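Glyceraldehyde-3-phosphate dehydrogenase (Sulfolobus solfataricus, PDB 1B7G) catalyses the phosphorylating oxidation of D-glyceraldehyde 3-phosphate in glycolysis, using NADP in preference to NAD. Local coordinates at residues A[254-259]-A[281-286]; A[101-106]-A[314-319]. The protein carries 1 engineered substitution. All blocks are in the same frame, centred on the assembly; numbering follows the deposited sequence.

In the fold
Contact 1 (254-259 with 281-286) and contact 2 (101-106 with 314-319) lie on opposite sides of the chain's centre. Their centres are 37 Å apart and their nearest atoms about 25 Å, so they do not touch. Contact 1 joins the start of helix 258-267 to strand 278-288 of the mixed sheet in the C-terminal domain. Contact 2 sets the end of helix 304-315 against strand 103-106 of the parallel nucleotide-binding sheet. Along the chain the order is 101-106, 254-259, 281-286, 314-319, so contact 1 is nested inside the loop closed by contact 2. Contact 2 thus brings the chain back to the Rossmann-type sheet after the mixed sheet is complete.

Contact 1. Residues A[254-259]-A[281-286]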
loop_
_atom_site.group_PDB
_atom_site.type_symbol
_atom_site.label_atom_id
_atom_site.label_comp_id
_atom_site.label_asym_id
_atom_site.label_seq_id
_atom_site.Cartn_x
_atom_site.Cartn_y
_atom_site.Cartn_z
ATOM N N ASP A 254 -1.227 -6.931 -18.491
ATOM C CA ASP A 254 -0.341 -7.710 -17.596
ATOM C C ASP A 254 -0.624 -7.430 -16.141
ATOM O O ASP A 254 0.321 -7.298 -15.354
ATOM C CB ASP A 254 1.130 -7.502 -17.994
ATOM C CG ASP A 254 1.997 -8.687 -17.569
ATOM O OD1 ASP A 254 1.481 -9.743 -17.144
ATOM O OD2 ASP A 254 3.241 -8.525 -17.609
ATOM N N ALA A 255 -1.890 -7.410 -15.690
ATOM C CA ALA A 255 -2.127 -7.154 -14.277
ATOM C C ALA A 255 -2.971 -8.239 -13.598
ATOM O O ALA A 255 -3.611 -7.975 -12.571
ATOM C CB ALA A 255 -2.762 -5.764 -14.045
ATOM N N GLU A 256 -3.036 -9.455 -14.135
ATOM C CA GLU A 256 -3.868 -10.508 -13.573
ATOM C C GLU A 256 -3.203 -11.363 -12.500
ATOM O O GLU A 256 -2.927 -12.550 -12.680
ATOM C CB GLU A 256 -4.362 -11.453 -14.663
ATOM C CG GLU A 256 -5.069 -10.782 -15.827
ATOM C CD GLU A 256 -5.326 -11.862 -16.886
ATOM O OE1 GLU A 256 -4.374 -12.128 -17.629
ATOM O OE2 GLU A 256 -6.426 -12.417 -16.894
ATOM N N ALA A 257 -3.012 -10.756 -11.358
ATOM C CA ALA A 257 -2.351 -11.312 -10.167
ATOM C C ALA A 257 -2.774 -10.418 -9.013
ATOM O O ALA A 257 -2.890 -9.178 -9.276
ATOM C CB ALA A 257 -0.886 -11.462 -10.385
ATOM N N THR A 258 -3.178 -10.923 -7.880
ATOM C CA THR A 258 -3.665 -10.032 -6.807
ATOM C C THR A 258 -2.621 -8.980 -6.421
ATOM O O THR A 258 -2.987 -7.813 -6.211
ATOM C CB THR A 258 -4.187 -10.784 -5.600
ATOM O OG1 THR A 258 -3.159 -11.577 -4.986
ATOM C CG2 THR A 258 -5.358 -11.690 -6.018
ATOM N N ALA A 259 -1.318 -9.323 -6.404
ATOM C CA ALA A 259 -0.256 -8.367 -6.115
ATOM C C ALA A 259 -0.178 -7.249 -7.157
ATOM O O ALA A 259 0.110 -6.106 -6.808
ATOM C CB ALA A 259 1.115 -9.089 -5.976
ATOM N N PHE A 281 -12.265 -11.328 -13.202
ATOM C CA PHE A 281 -11.345 -11.538 -14.325
ATOM C C PHE A 281 -12.141 -11.787 -15.590
ATOM O O PHE A 281 -12.843 -12.799 -15.705
ATOM C CB PHE A 281 -10.392 -12.723 -14.006
ATOM C CG PHE A 281 -9.418 -12.282 -12.924
ATOM C CD1 PHE A 281 -9.760 -12.361 -11.588
ATOM C CD2 PHE A 281 -8.194 -11.741 -13.298
ATOM C CE1 PHE A 281 -8.869 -11.956 -10.626
ATOM C CE2 PHE A 281 -7.295 -11.309 -12.326
ATOM C CZ PHE A 281 -7.652 -11.410 -11.004
ATOM N N SER A 282 -12.151 -10.799 -16.487
ATOM C CA SER A 282 -12.962 -10.833 -17.679
ATOM C C SER A 282 -12.662 -11.956 -18.652
ATOM O O SER A 282 -13.645 -12.524 -19.183
ATOM C CB SER A 282 -12.959 -9.481 -18.429
ATOM O OG SER A 282 -11.739 -9.246 -19.081
ATOM N N ASP A 283 -11.454 -12.490 -18.685
ATOM C CA ASP A 283 -11.161 -13.674 -19.484
ATOM C C ASP A 283 -11.706 -14.931 -18.815
ATOM O O ASP A 283 -11.787 -15.947 -19.510
ATOM C CB ASP A 283 -9.635 -13.846 -19.638
ATOM C CG ASP A 283 -9.034 -12.938 -20.677
ATOM O OD1 ASP A 283 -9.739 -12.073 -21.237
ATOM O OD2 ASP A 283 -7.822 -13.069 -20.964
ATOM N N SER A 284 -12.076 -14.858 -17.541
ATOM C CA SER A 284 -12.606 -15.956 -16.794
ATOM C C SER A 284 -14.140 -16.235 -17.115
ATOM O O SER A 284 -14.590 -17.318 -16.796
ATOM C CB SER A 284 -12.447 -15.847 -15.296
ATOM O OG SER A 284 -13.430 -15.065 -14.669
ATOM N N ILE A 285 -14.836 -15.193 -17.518
ATOM C CA ILE A 285 -16.256 -15.249 -17.756
ATOM C C ILE A 285 -16.616 -16.256 -18.833
ATOM O O ILE A 285 -16.516 -16.026 -20.031
ATOM C CB ILE A 285 -16.865 -13.870 -18.053
ATOM C CG1 ILE A 285 -16.637 -12.934 -16.837
ATOM C CG2 ILE A 285 -18.367 -14.062 -18.319
ATOM C CD1 ILE A 285 -17.013 -11.468 -17.204
ATOM N N TYR A 286 -17.135 -17.382 -18.354
ATOM C CA TYR A 286 -17.542 -18.494 -19.212
ATOM C C TYR A 286 -19.047 -18.723 -19.169
ATOM O O TYR A 286 -19.608 -19.095 -18.139
ATOM C CB TYR A 286 -16.763 -19.717 -18.760
ATOM C CG TYR A 286 -17.117 -21.028 -19.406
ATOM C CD1 TYR A 286 -18.296 -21.708 -19.115
ATOM C CD2 TYR A 286 -16.241 -21.611 -20.306
ATOM C CE1 TYR A 286 -18.602 -22.919 -19.721
ATOM C CE2 TYR A 286 -16.529 -22.822 -20.913
ATOM C CZ TYR A 286 -17.702 -23.470 -20.611
ATOM O OH TYR A 286 -17.961 -24.671 -21.235
HETATM O O HOH W 1 -9.050 -11.408 -17.246
HETATM O O HOH W 2 -5.745 -13.969 -19.404
#
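E256 and F281 are the facing backbone positions, their CA atoms 7.6 Å apart, and E256 is the centre of an inverse gamma turn just ahead of the helix N-cap residue A257. The ring of F281 reaches across to this turn. Its CE2 lies 3.7 Å from E256 CA, and that CA sits at the edge of the ring, in its plane. E256 CB is also close, 3.8 Å from F281 CE2. With E256 CG anti to the carbonyl carbon (chi1 -54°), the extended chain runs past CD2 and CE2 of the ring. Its carboxylate is tilted 38° from the ring plane. Without the ring, as with an alanine at F281, the E256 turn would probably lose the surface its CA and CB rest on, leaving a gap. The carboxylate end of E256 meets the other segment through water. One water donates to E256 OE2 at 2.8 Å and accepts from D283 N at 3.0 Å. A second water lies between the carboxylates, 2.9 Å from E256 OE1 and 2.7 Å from D283 OD2. E256 OE2 and D283 OD2 are 4.4 Å apart, a like-charge approach. D283 OD2 also takes a hydrogen bond from S251 OG. F281 O takes two bonds from S284, one from the backbone N and one from OG, which fix the turn after F281. The contact joins parts of the beta-alpha-beta unit made by strand 246-249, helix 258-267 and strand 278-288. F281 packs on I249 of the first strand and M295 of strand 291-298. A257 packs on V174 of the second subunit.

Contact 2. Residues A[101-106]-A[314-319]; sequences QRNAIF and ASMKLM
The Rossmann-type nucleotide-binding domain supplies strand 103-106 of its parallel sheet here, and the last turn of helix 304-315 rests against it. N103 and S315 make the direct polar link. N103 ND2 donates to S315 OG at 3.2 Å, but the bond is weak, with an N-H...O angle of only 121°. OG lies well out of the amide plane, and the N-H meets it at a slant. A water near that plane adds a second bridge. It accepts from N103 ND2 at 2.9 Å and donates to S315 O at 2.7 Å. The serine OG, anti to the backbone N (chi1 -172°), donates to K131 O and accepts weakly from N103. S315 thus ties the end of helix 304-315 to the loop before strand 133-136. M316 SD comes in over the amide face opposite S315 OG, 3.6 Å from N103 ND2, carried there by a chain bent at chi2 and chi3. Two residues farther along the strand the contact turns apolar: I105 CD1 lies 4.3 Å from S315 CB. The helix stops at this point. M316 is the first residue to leave helical angles, and K317, with positive phi, is the C-prime residue of a Schellman motif. Q101 plays the same part for helix 89-99, so both segments carry a helix end. Strand 103-106 follows the one at Q101 and runs between strands 80-83 and 133-136. S315 touches I80 and I134 on these two neighbours, while I105 packs on N308 and A311 farther back along helix 304-315.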
loop_
_atom_site.group_PDB
_atom_site.type_symbol
_atom_site.label_atom_id
_atom_site.label_comp_id
_atom_site.label_asym_id
_atom_site.label_seq_id
_atom_site.Cartn_x
_atom_site.Cartn_y
_atom_site.Cartn_z
ATOM N N GLN A 101 -30.520 2.102 24.146
ATOM C CA GLN A 101 -31.433 2.417 23.068
ATOM C C GLN A 101 -30.801 3.018 21.834
ATOM O O GLN A 101 -31.257 4.021 21.274
ATOM C CB GLN A 101 -32.564 3.309 23.635
ATOM C CG GLN A 101 -33.316 2.640 24.791
ATOM C CD GLN A 101 -34.238 3.612 25.509
ATOM O OE1 GLN A 101 -34.616 4.649 24.942
ATOM N NE2 GLN A 101 -34.604 3.303 26.746
ATOM N N ARG A 102 -29.751 2.362 21.273
ATOM C CA ARG A 102 -29.117 2.893 20.061
ATOM C C ARG A 102 -29.082 1.837 18.952
ATOM O O ARG A 102 -28.742 0.700 19.250
ATOM C CB ARG A 102 -27.691 3.341 20.385
ATOM C CG ARG A 102 -27.628 4.527 21.350
ATOM C CD ARG A 102 -28.058 5.819 20.679
ATOM N NE ARG A 102 -27.944 6.974 21.554
ATOM C CZ ARG A 102 -28.913 7.493 22.302
ATOM N NH1 ARG A 102 -30.136 6.984 22.312
ATOM N NH2 ARG A 102 -28.658 8.559 23.057
ATOM N N ASN A 103 -29.451 2.215 17.730
ATOM C CA ASN A 103 -29.401 1.339 16.571
ATOM C C ASN A 103 -27.930 0.934 16.340
ATOM O O ASN A 103 -27.042 1.677 16.767
ATOM C CB ASN A 103 -29.923 2.034 15.322
ATOM C CG ASN A 103 -31.426 2.178 15.235
ATOM O OD1 ASN A 103 -32.149 1.902 16.188
ATOM N ND2 ASN A 103 -31.945 2.587 14.082
ATOM N N ALA A 104 -27.717 -0.251 15.738
ATOM C CA ALA A 104 -26.342 -0.691 15.500
ATOM C C ALA A 104 -26.160 -1.561 14.245
ATOM O O ALA A 104 -27.032 -2.336 13.885
ATOM C CB ALA A 104 -25.786 -1.403 16.691
ATOM N N ILE A 105 -24.993 -1.398 13.624
ATOM C CA ILE A 105 -24.619 -2.162 12.429
ATOM C C ILE A 105 -23.514 -3.153 12.827
ATOM O O ILE A 105 -22.494 -2.687 13.389
ATOM C CB ILE A 105 -24.034 -1.270 11.328
ATOM C CG1 ILE A 105 -24.854 0.005 11.039
ATOM C CG2 ILE A 105 -23.869 -2.068 10.037
ATOM C CD1 ILE A 105 -26.277 -0.261 10.619
ATOM N N PHE A 106 -23.699 -4.452 12.561
ATOM C CA PHE A 106 -22.622 -5.384 12.977
ATOM C C PHE A 106 -21.906 -5.988 11.778
ATOM O O PHE A 106 -22.384 -5.889 10.648
ATOM C CB PHE A 106 -23.106 -6.465 13.905
ATOM C CG PHE A 106 -23.754 -6.119 15.200
ATOM C CD1 PHE A 106 -25.122 -5.846 15.246
ATOM C CD2 PHE A 106 -23.059 -6.094 16.383
ATOM C CE1 PHE A 106 -25.738 -5.569 16.440
ATOM C CE2 PHE A 106 -23.654 -5.776 17.578
ATOM C CZ PHE A 106 -25.018 -5.538 17.601
ATOM N N ALA A 314 -30.125 2.665 5.648
ATOM C CA ALA A 314 -31.280 1.809 5.741
ATOM C C ALA A 314 -31.891 1.789 7.143
ATOM O O ALA A 314 -33.076 2.026 7.362
ATOM C CB ALA A 314 -30.943 0.368 5.355
ATOM N N SER A 315 -31.072 1.471 8.132
ATOM C CA SER A 315 -31.487 1.405 9.510
ATOM C C SER A 315 -32.211 2.699 9.947
ATOM O O SER A 315 -33.236 2.621 10.614
ATOM C CB SER A 315 -30.259 1.255 10.398
ATOM O OG SER A 315 -30.526 1.009 11.741
ATOM N N MET A 316 -31.635 3.845 9.585
ATOM C CA MET A 316 -32.180 5.137 10.023
ATOM C C MET A 316 -33.189 5.696 9.040
ATOM O O MET A 316 -33.620 6.836 9.201
ATOM C CB MET A 316 -31.059 6.154 10.181
ATOM C CG MET A 316 -29.933 5.757 11.105
ATOM S SD MET A 316 -30.466 5.588 12.817
ATOM C CE MET A 316 -30.709 7.327 13.216
ATOM N N LYS A 317 -33.541 4.951 8.011
ATOM C CA LYS A 317 -34.541 5.340 7.023
ATOM C C LYS A 317 -34.241 6.726 6.467
ATOM O O LYS A 317 -35.130 7.581 6.343
ATOM C CB LYS A 317 -35.917 5.295 7.707
ATOM C CG LYS A 317 -36.229 3.959 8.370
ATOM C CD LYS A 317 -37.490 4.013 9.232
ATOM C CE LYS A 317 -37.252 4.733 10.555
ATOM N NZ LYS A 317 -38.510 4.760 11.380
ATOM N N LEU A 318 -32.993 6.964 6.061
ATOM C CA LEU A 318 -32.603 8.294 5.597
ATOM C C LEU A 318 -32.994 8.609 4.183
ATOM O O LEU A 318 -33.232 9.787 3.878
ATOM C CB LEU A 318 -31.092 8.505 5.764
ATOM C CG LEU A 318 -30.539 8.388 7.169
ATOM C CD1 LEU A 318 -29.035 8.637 7.188
ATOM C CD2 LEU A 318 -31.227 9.358 8.145
ATOM N N MET A 319 -33.067 7.607 3.306
ATOM C CA MET A 319 -33.318 7.815 1.893
ATOM C C MET A 319 -33.427 6.475 1.151
ATOM O O MET A 319 -33.319 5.421 1.775
ATOM C CB MET A 319 -32.187 8.628 1.253
ATOM C CG MET A 319 -30.831 7.892 1.336
ATOM S SD MET A 319 -29.529 8.948 0.677
ATOM C CE MET A 319 -29.299 10.099 2.012
HETATM O O HOH W 3 -34.443 3.423 12.859
#